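PDB 7MIE: PlzA from Borrelia burgdorferi, which binds the bacterial second messenger c-di-GMP through its PilZ domain and probably acts as a signalling receptor. Local coordinates for residues Met60-Val70 with Ile82-Leu92; Lys184-Phe194 with Ile227-Phe235. All blocks are in the same frame, centred on the assembly; numbering follows the deposited sequence.

How the contacts relate
Contacts 1 and 2, their centres about 36 Å apart, lie on opposite sides of the chain's centre, each on its own antiparallel beta barrel, so they share no element. Both are partly buried. Contact 1, in the PilZN3 region, sets a hairpin strand against its partner and then against the short helix that follows; two backbone bonds pair the strands, and most of the rest is side-chain packing round F83, V88 and A91. Contact 2 is mainly strand against strand, with loop contacts at one end, four backbone bonds, a buried face of phenylalanine, isoleucine and leucine, and a wetter face where a lysine and a serine share a water. It approaches the c-di-GMP site; contact 1 is remote.

Contact 1 of 2, residues Met60-Val70 with Ile82-Leu92; sequences MRIGSYTAFGV and IFQEDTVLPAL
I82 N donates to V70 O at 2.8 Å, almost straight at 172°, and V70 N returns a bond to I82 O at 3.1 Å, an antiparallel hydrogen-bonded pair. At the next pair the backbones are still close, and the F83 ring lies against G69, its CE1 3.4 Å from G69 N, with CZ reaching M60 CB; only beyond it do the chains diverge. G69 has no side chain, and the ring uses that room. Farther on, the chain turns into helix 88-94, which lays its first turn over the strands. V88 divides its two methyls: CG2 meets A67 CB at 3.7 Å and stands over one face of the F83 ring near the rim, while CG1 touches M60 CE and I62 CD1. The CG of Y65 lies opposite its backbone N (chi1 175°), which sends the ring out along the helix start; A91 CB sits over one face, a CH-pi contact 4.2 Å from the centroid, and OH comes 3.4 Å from T87 CB. I62 CD1 fits among V88, A91 CB and L92 CG. T87 OG1 turns back to bond Q84 O at 2.8 Å. V88 and L92 also touch L139 of strand 134-143, so the helix start packs against both that strand and the 57-62/65-74 hairpin, while I82 and V70 meet H280 of helix 273-283.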
loop_
_atom_site.group_PDB
_atom_site.type_symbol
_atom_site.label_atom_id
_atom_site.label_comp_id
_atom_site.label_asym_id
_atom_site.label_seq_id
_atom_site.Cartn_x
_atom_site.Cartn_y
_atom_site.Cartn_z
ATOM N N MET A 60 -14.162 -4.792 10.855
ATOM C CA MET A 60 -13.785 -4.503 12.224
ATOM C C MET A 60 -15.040 -4.512 13.102
ATOM O O MET A 60 -16.037 -3.930 12.692
ATOM C CB MET A 60 -13.182 -3.100 12.276
ATOM C CG MET A 60 -13.322 -2.424 13.634
ATOM S SD MET A 60 -11.944 -2.888 14.676
ATOM C CE MET A 60 -10.693 -2.019 13.711
ATOM N N ARG A 61 -14.966 -5.173 14.266
ATOM C CA ARG A 61 -16.050 -5.174 15.235
ATOM C C ARG A 61 -15.589 -4.516 16.523
ATOM O O ARG A 61 -14.501 -4.809 17.047
ATOM C CB ARG A 61 -16.354 -6.607 15.664
ATOM C CG ARG A 61 -17.380 -7.299 14.807
ATOM C CD ARG A 61 -18.785 -6.850 15.210
ATOM N NE ARG A 61 -19.098 -7.552 14.014
ATOM C CZ ARG A 61 -19.577 -8.785 13.953
ATOM N NH1 ARG A 61 -19.905 -9.425 15.066
ATOM N NH2 ARG A 61 -19.780 -9.332 12.771
ATOM N N ILE A 62 -16.452 -3.628 17.042
ATOM C CA ILE A 62 -16.186 -2.924 18.291
ATOM C C ILE A 62 -17.458 -3.048 19.111
ATOM O O ILE A 62 -18.399 -2.277 18.917
ATOM C CB ILE A 62 -15.797 -1.459 18.037
ATOM C CG1 ILE A 62 -14.601 -1.343 17.067
ATOM C CG2 ILE A 62 -15.473 -0.763 19.377
ATOM C CD1 ILE A 62 -14.584 -0.058 16.283
ATOM N N GLY A 63 -17.506 -4.077 19.963
ATOM C CA GLY A 63 -18.776 -4.494 20.537
ATOM C C GLY A 63 -19.702 -5.006 19.433
ATOM O O GLY A 63 -19.336 -5.909 18.673
ATOM N N SER A 64 -20.896 -4.407 19.335
ATOM C CA SER A 64 -21.801 -4.841 18.280
ATOM C C SER A 64 -21.689 -3.891 17.079
ATOM O O SER A 64 -22.244 -4.181 16.022
ATOM C CB SER A 64 -23.224 -4.955 18.785
ATOM O OG SER A 64 -23.689 -3.663 19.088
ATOM N N TYR A 65 -20.882 -2.829 17.212
ATOM C CA TYR A 65 -20.629 -1.945 16.088
ATOM C C TYR A 65 -19.759 -2.661 15.059
ATOM O O TYR A 65 -18.821 -3.363 15.425
ATOM C CB TYR A 65 -19.896 -0.700 16.579
ATOM C CG TYR A 65 -19.463 0.244 15.491
ATOM C CD1 TYR A 65 -20.354 1.140 14.940
ATOM C CD2 TYR A 65 -18.186 0.167 14.931
ATOM C CE1 TYR A 65 -19.977 2.012 13.923
ATOM C CE2 TYR A 65 -17.789 1.045 13.937
ATOM C CZ TYR A 65 -18.686 1.958 13.420
ATOM O OH TYR A 65 -18.324 2.819 12.415
ATOM N N THR A 66 -20.082 -2.483 13.771
ATOM C CA THR A 66 -19.287 -3.150 12.742
ATOM C C THR A 66 -19.017 -2.207 11.564
ATOM O O THR A 66 -19.864 -1.361 11.224
ATOM C CB THR A 66 -19.988 -4.454 12.359
ATOM O OG1 THR A 66 -18.988 -5.262 11.741
ATOM C CG2 THR A 66 -21.232 -4.240 11.517
ATOM N N ALA A 67 -17.828 -2.353 10.917
ATOM C CA ALA A 67 -17.532 -1.545 9.746
ATOM C C ALA A 67 -16.518 -2.286 8.878
ATOM O O ALA A 67 -15.664 -2.985 9.417
ATOM C CB ALA A 67 -16.938 -0.189 10.120
ATOM N N PHE A 68 -16.621 -2.044 7.563
ATOM C CA PHE A 68 -15.651 -2.632 6.639
ATOM C C PHE A 68 -14.639 -1.569 6.257
ATOM O O PHE A 68 -15.015 -0.448 5.908
ATOM C CB PHE A 68 -16.353 -3.161 5.375
ATOM C CG PHE A 68 -16.995 -4.496 5.607
ATOM C CD1 PHE A 68 -18.272 -4.588 6.135
ATOM C CD2 PHE A 68 -16.301 -5.670 5.349
ATOM C CE1 PHE A 68 -18.830 -5.833 6.378
ATOM C CE2 PHE A 68 -16.865 -6.913 5.593
ATOM C CZ PHE A 68 -18.132 -6.986 6.113
ATOM N N GLY A 69 -13.360 -1.985 6.194
ATOM C CA GLY A 69 -12.318 -1.095 5.696
ATOM C C GLY A 69 -11.446 -1.861 4.700
ATOM O O GLY A 69 -11.870 -2.905 4.219
ATOM N N VAL A 70 -10.303 -1.274 4.354
ATOM C CA VAL A 70 -9.460 -1.879 3.330
ATOM C C VAL A 70 -8.049 -1.909 3.917
ATOM O O VAL A 70 -7.623 -0.983 4.604
ATOM C CB VAL A 70 -9.528 -0.966 2.084
ATOM C CG1 VAL A 70 -8.614 -1.484 0.998
ATOM C CG2 VAL A 70 -10.961 -0.977 1.500
ATOM N N ILE A 82 -7.609 1.318 6.249
ATOM C CA ILE A 82 -8.260 2.564 5.843
ATOM C C ILE A 82 -9.755 2.462 6.126
ATOM O O ILE A 82 -10.437 1.502 5.702
ATOM C CB ILE A 82 -8.043 2.816 4.334
ATOM C CG1 ILE A 82 -6.560 3.094 4.028
ATOM C CG2 ILE A 82 -8.960 3.949 3.828
ATOM C CD1 ILE A 82 -6.236 2.853 2.527
ATOM N N PHE A 83 -10.249 3.512 6.814
ATOM C CA PHE A 83 -11.689 3.688 7.009
ATOM C C PHE A 83 -12.085 5.120 6.676
ATOM O O PHE A 83 -11.280 6.049 6.776
ATOM C CB PHE A 83 -12.051 3.420 8.481
ATOM C CG PHE A 83 -11.911 1.987 8.940
ATOM C CD1 PHE A 83 -12.880 1.038 8.624
ATOM C CD2 PHE A 83 -10.774 1.596 9.644
ATOM C CE1 PHE A 83 -12.719 -0.283 9.034
ATOM C CE2 PHE A 83 -10.621 0.277 10.043
ATOM C CZ PHE A 83 -11.601 -0.647 9.754
ATOM N N GLN A 84 -13.383 5.308 6.405
ATOM C CA GLN A 84 -13.882 6.683 6.319
ATOM C C GLN A 84 -13.709 7.376 7.669
ATOM O O GLN A 84 -13.776 6.746 8.710
ATOM C CB GLN A 84 -15.387 6.712 6.039
ATOM C CG GLN A 84 -15.738 6.135 4.684
ATOM C CD GLN A 84 -17.236 6.149 4.454
ATOM O OE1 GLN A 84 -18.036 5.781 5.320
ATOM N NE2 GLN A 84 -17.622 6.578 3.271
ATOM N N GLU A 85 -13.523 8.688 7.644
ATOM C CA GLU A 85 -13.414 9.460 8.878
ATOM C C GLU A 85 -14.729 9.369 9.661
ATOM O O GLU A 85 -15.787 9.195 9.049
ATOM C CB GLU A 85 -13.055 10.898 8.519
ATOM C CG GLU A 85 -12.840 11.820 9.699
ATOM C CD GLU A 85 -12.542 13.256 9.270
ATOM O OE1 GLU A 85 -11.365 13.704 9.449
ATOM O OE2 GLU A 85 -13.455 13.896 8.683
ATOM N N ASP A 86 -14.652 9.516 11.003
ATOM C CA ASP A 86 -15.821 9.610 11.880
ATOM C C ASP A 86 -16.607 8.300 11.903
ATOM O O ASP A 86 -17.831 8.319 12.036
ATOM C CB ASP A 86 -16.753 10.770 11.479
ATOM C CG ASP A 86 -17.520 11.323 12.679
ATOM O OD1 ASP A 86 -17.256 10.856 13.817
ATOM O OD2 ASP A 86 -18.371 12.237 12.480
ATOM N N THR A 87 -15.923 7.154 11.737
ATOM C CA THR A 87 -16.537 5.829 11.850
ATOM C C THR A 87 -15.816 5.049 12.963
ATOM O O THR A 87 -16.150 5.201 14.157
ATOM C CB THR A 87 -16.652 5.115 10.483
ATOM O OG1 THR A 87 -15.346 4.828 9.966
ATOM C CG2 THR A 87 -17.374 5.941 9.436
ATOM N N VAL A 88 -14.747 4.326 12.594
ATOM C CA VAL A 88 -14.077 3.389 13.480
ATOM C C VAL A 88 -13.286 4.147 14.542
ATOM O O VAL A 88 -13.209 3.714 15.685
ATOM C CB VAL A 88 -13.227 2.399 12.654
ATOM C CG1 VAL A 88 -12.296 1.557 13.521
ATOM C CG2 VAL A 88 -14.184 1.466 11.885
ATOM N N LEU A 89 -12.699 5.288 14.173
ATOM C CA LEU A 89 -11.704 5.890 15.055
ATOM C C LEU A 89 -12.390 6.352 16.347
ATOM O O LEU A 89 -11.963 5.961 17.428
ATOM C CB LEU A 89 -10.926 7.015 14.343
ATOM C CG LEU A 89 -9.744 7.599 15.143
ATOM C CD1 LEU A 89 -8.783 6.527 15.631
ATOM C CD2 LEU A 89 -9.007 8.685 14.367
ATOM N N PRO A 90 -13.505 7.119 16.295
ATOM C CA PRO A 90 -14.225 7.461 17.515
ATOM C C PRO A 90 -14.856 6.253 18.231
ATOM O O PRO A 90 -14.936 6.236 19.468
ATOM C CB PRO A 90 -15.243 8.543 17.082
ATOM C CG PRO A 90 -15.343 8.444 15.578
ATOM C CD PRO A 90 -14.086 7.746 15.093
ATOM N N ALA A 91 -15.336 5.262 17.465
ATOM C CA ALA A 91 -15.885 4.061 18.094
ATOM C C ALA A 91 -14.814 3.359 18.923
ATOM O O ALA A 91 -15.090 2.838 20.005
ATOM C CB ALA A 91 -16.493 3.112 17.083
ATOM N N LEU A 92 -13.581 3.303 18.402
ATOM C CA LEU A 92 -12.505 2.639 19.142
ATOM C C LEU A 92 -12.221 3.399 20.431
ATOM O O LEU A 92 -11.964 2.767 21.441
ATOM C CB LEU A 92 -11.216 2.587 18.309
ATOM C CG LEU A 92 -11.167 1.482 17.260
ATOM C CD1 LEU A 92 -9.974 1.730 16.330
ATOM C CD2 LEU A 92 -11.061 0.106 17.910
#

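Contact 2 of 2, residues Lys184-Phe194 with Ile227-Phe235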
loop_
_atom_site.group_PDB
_atom_site.type_symbol
_atom_site.label_atom_id
_atom_site.label_comp_id
_atom_site.label_asym_id
_atom_site.label_seq_id
_atom_site.Cartn_x
_atom_site.Cartn_y
_atom_site.Cartn_z
ATOM N N LYS A 184 -6.907 7.224 -11.047
ATOM C CA LYS A 184 -7.580 8.512 -10.911
ATOM C C LYS A 184 -6.674 9.605 -11.465
ATOM O O LYS A 184 -6.536 10.660 -10.842
ATOM C CB LYS A 184 -7.922 8.819 -9.449
ATOM C CG LYS A 184 -8.798 7.808 -8.722
ATOM C CD LYS A 184 -10.248 7.774 -9.183
ATOM C CE LYS A 184 -10.927 6.441 -8.937
ATOM N NZ LYS A 184 -11.847 6.091 -10.049
ATOM N N ILE A 185 -6.021 9.326 -12.601
ATOM C CA ILE A 185 -5.340 10.337 -13.400
ATOM C C ILE A 185 -6.003 10.358 -14.773
ATOM O O ILE A 185 -6.618 9.385 -15.157
ATOM C CB ILE A 185 -3.819 10.095 -13.529
ATOM C CG1 ILE A 185 -3.492 8.870 -14.382
ATOM C CG2 ILE A 185 -3.148 10.026 -12.157
ATOM C CD1 ILE A 185 -2.025 8.789 -14.774
ATOM N N ASP A 186 -5.840 11.466 -15.503
ATOM C CA ASP A 186 -6.676 11.771 -16.656
ATOM C C ASP A 186 -6.065 11.210 -17.931
ATOM O O ASP A 186 -6.773 10.809 -18.860
ATOM C CB ASP A 186 -6.841 13.287 -16.808
ATOM C CG ASP A 186 -7.854 13.873 -15.843
ATOM O OD1 ASP A 186 -8.719 13.111 -15.361
ATOM O OD2 ASP A 186 -7.776 15.085 -15.590
ATOM N N SER A 187 -4.739 11.268 -17.995
ATOM C CA SER A 187 -4.010 10.871 -19.179
ATOM C C SER A 187 -2.614 10.442 -18.763
ATOM O O SER A 187 -2.263 10.522 -17.585
ATOM C CB SER A 187 -3.916 12.020 -20.175
ATOM O OG SER A 187 -2.813 12.853 -19.844
ATOM N N ASP A 188 -1.860 10.012 -19.780
ATOM C CA ASP A 188 -0.481 9.578 -19.691
ATOM C C ASP A 188 0.501 10.746 -19.735
ATOM O O ASP A 188 1.711 10.524 -19.743
ATOM C CB ASP A 188 -0.200 8.534 -20.772
ATOM C CG ASP A 188 -0.187 9.040 -22.208
ATOM O OD1 ASP A 188 -0.604 10.199 -22.455
ATOM O OD2 ASP A 188 0.256 8.273 -23.062
ATOM N N LYS A 189 -0.000 11.989 -19.772
ATOM C CA LYS A 189 0.917 13.106 -19.951
ATOM C C LYS A 189 1.512 13.504 -18.607
ATOM O O LYS A 189 0.793 13.636 -17.626
ATOM C CB LYS A 189 0.224 14.318 -20.579
ATOM C CG LYS A 189 -0.185 14.155 -22.039
ATOM C CD LYS A 189 -0.460 15.488 -22.706
ATOM C CE LYS A 189 -1.539 15.391 -23.764
ATOM N NZ LYS A 189 -2.841 15.013 -23.162
ATOM N N ALA A 190 2.834 13.693 -18.585
ATOM C CA ALA A 190 3.524 14.126 -17.382
ATOM C C ALA A 190 4.709 15.011 -17.760
ATOM O O ALA A 190 4.922 15.315 -18.938
ATOM C CB ALA A 190 3.976 12.932 -16.563
ATOM N N PHE A 191 5.470 15.402 -16.734
ATOM C CA PHE A 191 6.615 16.279 -16.885
ATOM C C PHE A 191 7.774 15.712 -16.086
ATOM O O PHE A 191 7.563 15.133 -15.020
ATOM C CB PHE A 191 6.294 17.685 -16.364
ATOM C CG PHE A 191 5.222 18.413 -17.135
ATOM C CD1 PHE A 191 5.473 18.912 -18.407
ATOM C CD2 PHE A 191 3.962 18.603 -16.591
ATOM C CE1 PHE A 191 4.486 19.569 -19.130
ATOM C CE2 PHE A 191 2.975 19.271 -17.308
ATOM C CZ PHE A 191 3.239 19.757 -18.574
ATOM N N ILE A 192 8.979 15.915 -16.623
ATOM C CA ILE A 192 10.244 15.614 -15.982
ATOM C C ILE A 192 11.044 16.918 -15.891
ATOM O O ILE A 192 11.163 17.633 -16.886
ATOM C CB ILE A 192 10.960 14.527 -16.818
ATOM C CG1 ILE A 192 10.332 13.151 -16.585
ATOM C CG2 ILE A 192 12.455 14.496 -16.543
ATOM C CD1 ILE A 192 10.511 12.621 -15.176
ATOM N N LYS A 193 11.554 17.229 -14.689
ATOM C CA LYS A 193 12.388 18.395 -14.424
ATOM C C LYS A 193 13.751 17.952 -13.900
ATOM O O LYS A 193 13.824 17.205 -12.924
ATOM C CB LYS A 193 11.776 19.243 -13.310
ATOM C CG LYS A 193 10.613 20.131 -13.715
ATOM C CD LYS A 193 10.300 21.225 -12.716
ATOM C CE LYS A 193 9.687 20.707 -11.431
ATOM N NZ LYS A 193 8.260 20.345 -11.600
ATOM N N PHE A 194 14.823 18.445 -14.534
ATOM C CA PHE A 194 16.183 18.239 -14.066
ATOM C C PHE A 194 17.115 19.186 -14.817
ATOM O O PHE A 194 16.894 19.456 -16.002
ATOM C CB PHE A 194 16.632 16.792 -14.287
ATOM C CG PHE A 194 17.040 16.454 -15.699
ATOM C CD1 PHE A 194 16.091 16.106 -16.652
ATOM C CD2 PHE A 194 18.376 16.482 -16.077
ATOM C CE1 PHE A 194 16.464 15.804 -17.954
ATOM C CE2 PHE A 194 18.749 16.177 -17.379
ATOM C CZ PHE A 194 17.794 15.842 -18.315
ATOM N N ILE A 227 20.976 10.922 -12.168
ATOM C CA ILE A 227 20.616 12.329 -12.048
ATOM C C ILE A 227 19.410 12.435 -11.120
ATOM O O ILE A 227 18.606 11.503 -11.051
ATOM C CB ILE A 227 20.267 12.943 -13.417
ATOM C CG1 ILE A 227 19.320 12.043 -14.215
ATOM C CG2 ILE A 227 21.524 13.290 -14.201
ATOM C CD1 ILE A 227 18.248 12.788 -14.982
ATOM N N ASP A 228 19.300 13.585 -10.443
ATOM C CA ASP A 228 18.161 13.929 -9.612
ATOM C C ASP A 228 17.105 14.590 -10.484
ATOM O O ASP A 228 17.434 15.408 -11.343
ATOM C CB ASP A 228 18.527 14.970 -8.556
ATOM C CG ASP A 228 19.006 14.405 -7.231
ATOM O OD1 ASP A 228 19.179 13.167 -7.123
ATOM O OD2 ASP A 228 19.212 15.215 -6.309
ATOM N N LEU A 229 15.832 14.252 -10.234
ATOM C CA LEU A 229 14.772 14.821 -11.040
ATOM C C LEU A 229 13.486 14.954 -10.235
ATOM O O LEU A 229 13.376 14.486 -9.113
ATOM C CB LEU A 229 14.575 13.965 -12.294
ATOM C CG LEU A 229 14.232 12.501 -12.032
ATOM C CD1 LEU A 229 12.733 12.348 -11.787
ATOM C CD2 LEU A 229 14.669 11.644 -13.203
ATOM N N ILE A 230 12.530 15.667 -10.823
ATOM C CA ILE A 230 11.219 15.820 -10.232
ATOM C C ILE A 230 10.225 15.370 -11.297
ATOM O O ILE A 230 10.243 15.853 -12.432
ATOM C CB ILE A 230 10.959 17.255 -9.710
ATOM C CG1 ILE A 230 11.885 17.601 -8.538
ATOM C CG2 ILE A 230 9.500 17.419 -9.317
ATOM C CD1 ILE A 230 12.084 19.078 -8.304
ATOM N N PHE A 231 9.439 14.349 -10.939
ATOM C CA PHE A 231 8.409 13.822 -11.822
ATOM C C PHE A 231 7.087 14.414 -11.379
ATOM O O PHE A 231 6.779 14.432 -10.196
ATOM C CB PHE A 231 8.399 12.289 -11.698
ATOM C CG PHE A 231 7.222 11.546 -12.287
ATOM C CD1 PHE A 231 7.023 11.520 -13.658
ATOM C CD2 PHE A 231 6.358 10.816 -11.474
ATOM C CE1 PHE A 231 5.978 10.780 -14.203
ATOM C CE2 PHE A 231 5.315 10.072 -12.020
ATOM C CZ PHE A 231 5.127 10.069 -13.383
ATOM N N SER A 232 6.303 14.904 -12.343
ATOM C CA SER A 232 5.046 15.512 -11.971
ATOM C C SER A 232 3.990 15.276 -13.038
ATOM O O SER A 232 4.288 15.032 -14.220
ATOM C CB SER A 232 5.236 17.007 -11.676
ATOM O OG SER A 232 5.483 17.708 -12.881
ATOM N N PHE A 233 2.743 15.332 -12.580
ATOM C CA PHE A 233 1.613 15.290 -13.490
ATOM C C PHE A 233 0.422 16.011 -12.870
ATOM O O PHE A 233 0.311 16.129 -11.654
ATOM C CB PHE A 233 1.217 13.842 -13.791
ATOM C CG PHE A 233 1.109 12.955 -12.570
ATOM C CD1 PHE A 233 2.221 12.268 -12.088
ATOM C CD2 PHE A 233 -0.112 12.754 -11.938
ATOM C CE1 PHE A 233 2.107 11.425 -10.986
ATOM C CE2 PHE A 233 -0.224 11.906 -10.842
ATOM C CZ PHE A 233 0.886 11.237 -10.368
ATOM N N GLU A 234 -0.506 16.439 -13.731
ATOM C CA GLU A 234 -1.664 17.186 -13.269
ATOM C C GLU A 234 -2.511 16.247 -12.431
ATOM O O GLU A 234 -2.678 15.078 -12.775
ATOM C CB GLU A 234 -2.475 17.715 -14.453
ATOM C CG GLU A 234 -1.725 18.736 -15.291
ATOM C CD GLU A 234 -2.087 20.200 -15.081
ATOM O OE1 GLU A 234 -1.884 20.991 -16.026
ATOM O OE2 GLU A 234 -2.541 20.559 -13.969
ATOM N N PHE A 235 -2.990 16.772 -11.310
ATOM C CA PHE A 235 -3.788 15.997 -10.381
ATOM C C PHE A 235 -4.581 16.972 -9.521
ATOM O O PHE A 235 -4.056 18.022 -9.142
ATOM C CB PHE A 235 -2.886 15.091 -9.538
ATOM C CG PHE A 235 -3.609 14.026 -8.748
ATOM C CD1 PHE A 235 -4.300 13.006 -9.386
ATOM C CD2 PHE A 235 -3.601 14.051 -7.360
ATOM C CE1 PHE A 235 -4.967 12.039 -8.652
ATOM C CE2 PHE A 235 -4.255 13.070 -6.629
ATOM C CZ PHE A 235 -4.937 12.064 -7.277
HETATM O O HOH W 1 -0.174 15.832 -16.361
HETATM O O HOH W 2 8.558 17.998 -12.922
#
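With chi1 of K193 at -78° and further bends at chi3 and chi4, its chain folds back over I230, CE lying 3.9 Å from I230 CG2. NZ donates to a water at 2.7 Å, which donates to I230 O and S232 OG; S232 OG also bonds E239. F194 has its CG wedged between backbone N and carbonyl carbon (chi1 78°), and I227 CD1 stands over one ring face, 4.0 Å from the centroid, a CH-pi contact. From this end the strands run antiparallel toward K189 and F233: F191 and S232 exchange backbone bonds, F191 N to S232 O at 2.8 Å, and so do K193 and I230. The non-hydrogen-bonded pair I192 and F231 faces the other way, I192 CD1 touching the edge of the F231 ring. Where the strands end, a second water links K189 O to E234 N, and I185 CG2 presses on F233 CE2 at 3.7 Å. I192 and L229 pack on I264, and the F231 side chain is about 9 Å from a bound c-di-GMP. This pairing helps close the six-stranded antiparallel beta barrel of a PilZ-type domain, with I192, L229 and F231 in its apolar interior.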